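Long-range contact in glycoside Hydrolase (Bacteroides uniformis, PDB 5T9X), which probably hydrolyses agarose-type galactans as a family 16 glycoside hydrolase of a human gut bacterium: residues D74-T79 against D332-Y337. Numbering follows the deposited sequence.
Sequences DDFNYT and DWIRIY. With NA (sodium ion), chain D.
D75 and D332 meet at a sodium ion that ties the loop to the strand. D332 gives two ligands: its carboxylate OD1 lies 2.2 Å from the sodium and its backbone O also binds. CG of D332 is anti to the backbone N (chi1 -175°), and this brings the carboxylate round to the metal. From the loop come D75 O and, 2.6 Å from the sodium, the amide oxygen OD1 of N77. The metal holds the carbonyl oxygens D75 O and D332 O only 2.8 Å apart. E51 and G118 complete the site. Beside it, the F76 ring turns its CD2 edge to D332 O, while CE2 touches I334 CG2 at 3.9 Å. With an alanine at F76, I334 CG2 would probably lose this apolar neighbour and a gap open beside the sodium-binding turn. D74 and I334 form a single antiparallel hydrogen-bonded bridge, with D74 N 2.8 Å from I334 O and I334 N 3.0 Å from D74 O. This pins the loop onto strand 329-341, part of an antiparallel sheet consistent with the GH16 beta-sandwich. D332 and W333 form a classic beta bulge opposite Y167. Two Asx turns shape the loop: D74 OD1 accepts from F76 N, and D75 OD1 from N77 N. The Y78 hydroxyl and W92 NE1 both bond D74 OD2. CB of D74 sits over the F76 ring centre, 3.9 Å above its plane.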
# COMPACT_ATOMS: atom_id res chain seq x y z
N ASP A 74 -11.29 2.40 9.40
CA ASP A 74 -12.50 2.57 8.60
C ASP A 74 -12.95 1.24 8.04
O ASP A 74 -12.16 0.56 7.38
CB ASP A 74 -12.29 3.59 7.46
CG ASP A 74 -13.62 4.25 6.98
OD1 ASP A 74 -14.71 3.66 7.17
OD2 ASP A 74 -13.57 5.36 6.39
N ASP A 75 -14.20 0.87 8.29
CA ASP A 75 -14.82 -0.30 7.66
C ASP A 75 -15.46 -0.02 6.28
O ASP A 75 -15.95 -0.94 5.60
CB ASP A 75 -15.81 -0.98 8.62
CG ASP A 75 -17.05 -0.14 8.93
OD1 ASP A 75 -17.40 0.81 8.19
OD2 ASP A 75 -17.72 -0.47 9.93
N PHE A 76 -15.48 1.25 5.89
CA PHE A 76 -15.95 1.67 4.58
C PHE A 76 -17.39 1.24 4.23
O PHE A 76 -17.69 1.06 3.07
CB PHE A 76 -14.99 1.19 3.50
CG PHE A 76 -13.61 1.77 3.60
CD1 PHE A 76 -13.40 3.14 3.40
CD2 PHE A 76 -12.51 0.96 3.80
CE1 PHE A 76 -12.13 3.68 3.45
CE2 PHE A 76 -11.24 1.50 3.85
CZ PHE A 76 -11.05 2.86 3.70
N ASN A 77 -18.27 1.09 5.23
CA ASN A 77 -19.66 0.66 4.99
C ASN A 77 -20.57 1.90 4.92
O ASN A 77 -21.33 2.21 5.84
CB ASN A 77 -20.13 -0.39 6.03
CG ASN A 77 -19.32 -1.72 5.97
OD1 ASN A 77 -18.65 -2.05 4.97
ND2 ASN A 77 -19.39 -2.49 7.05
N TYR A 78 -20.40 2.63 3.83
CA TYR A 78 -21.16 3.83 3.49
C TYR A 78 -20.97 4.09 1.99
O TYR A 78 -20.32 3.30 1.30
CB TYR A 78 -20.69 5.04 4.32
CG TYR A 78 -19.19 5.34 4.28
CD1 TYR A 78 -18.62 6.07 3.20
CD2 TYR A 78 -18.35 4.94 5.31
CE1 TYR A 78 -17.24 6.35 3.17
CE2 TYR A 78 -16.99 5.20 5.29
CZ TYR A 78 -16.42 5.90 4.22
OH TYR A 78 -15.07 6.16 4.24
N THR A 79 -21.56 5.17 1.48
CA THR A 79 -21.46 5.51 0.07
C THR A 79 -20.71 6.80 -0.09
O THR A 79 -20.95 7.74 0.66
CB THR A 79 -22.86 5.63 -0.58
OG1 THR A 79 -23.33 4.31 -0.83
CG2 THR A 79 -22.82 6.35 -1.95
N ASP A 332 -11.77 -3.57 1.89
CA ASP A 332 -13.00 -3.81 2.62
C ASP A 332 -12.93 -3.06 3.93
O ASP A 332 -13.91 -2.49 4.38
CB ASP A 332 -13.14 -5.32 2.87
CG ASP A 332 -14.45 -5.73 3.53
OD1 ASP A 332 -15.36 -4.89 3.80
OD2 ASP A 332 -14.54 -6.95 3.81
N TRP A 333 -11.77 -3.13 4.55
CA TRP A 333 -11.52 -2.32 5.73
C TRP A 333 -10.03 -2.15 6.01
O TRP A 333 -9.16 -2.91 5.50
CB TRP A 333 -12.19 -2.92 6.97
CG TRP A 333 -12.02 -4.40 7.26
CD1 TRP A 333 -12.96 -5.34 7.09
CD2 TRP A 333 -10.90 -5.06 7.87
NE1 TRP A 333 -12.51 -6.56 7.50
CE2 TRP A 333 -11.24 -6.42 7.99
CE3 TRP A 333 -9.63 -4.65 8.30
CZ2 TRP A 333 -10.38 -7.36 8.52
CZ3 TRP A 333 -8.77 -5.59 8.83
CH2 TRP A 333 -9.15 -6.93 8.94
N ILE A 334 -9.78 -1.16 6.86
CA ILE A 334 -8.45 -0.90 7.39
C ILE A 334 -8.59 -0.51 8.85
O ILE A 334 -9.34 0.40 9.19
CB ILE A 334 -7.71 0.15 6.54
CG1 ILE A 334 -6.28 0.29 7.03
CG2 ILE A 334 -8.39 1.52 6.57
CD1 ILE A 334 -5.44 1.12 6.06
N ARG A 335 -7.86 -1.23 9.71
CA ARG A 335 -7.96 -1.05 11.16
C ARG A 335 -6.60 -0.80 11.77
O ARG A 335 -5.61 -1.29 11.27
CB ARG A 335 -8.63 -2.27 11.78
CG ARG A 335 -7.82 -3.55 11.78
CD ARG A 335 -8.65 -4.66 12.37
NE ARG A 335 -7.96 -5.94 12.32
CZ ARG A 335 -8.25 -7.00 13.08
NH1 ARG A 335 -9.20 -6.94 14.02
NH2 ARG A 335 -7.58 -8.15 12.92
N ILE A 336 -6.59 -0.04 12.87
CA ILE A 336 -5.39 0.52 13.48
C ILE A 336 -5.54 0.43 14.99
O ILE A 336 -6.55 0.89 15.52
CB ILE A 336 -5.26 2.01 13.11
CG1 ILE A 336 -5.34 2.20 11.60
CG2 ILE A 336 -3.95 2.60 13.61
CD1 ILE A 336 -5.20 3.63 11.18
N TYR A 337 -4.56 -0.17 15.67
CA TYR A 337 -4.57 -0.33 17.12
C TYR A 337 -3.25 0.15 17.68
O TYR A 337 -2.19 -0.04 17.06
CB TYR A 337 -4.74 -1.80 17.56
CG TYR A 337 -6.02 -2.50 17.10
CD1 TYR A 337 -7.15 -2.59 17.94
CD2 TYR A 337 -6.10 -3.08 15.83
CE1 TYR A 337 -8.32 -3.23 17.52
CE2 TYR A 337 -7.25 -3.71 15.41
CZ TYR A 337 -8.34 -3.78 16.26
OH TYR A 337 -9.46 -4.40 15.81
NA NA D . -16.23 -3.05 4.60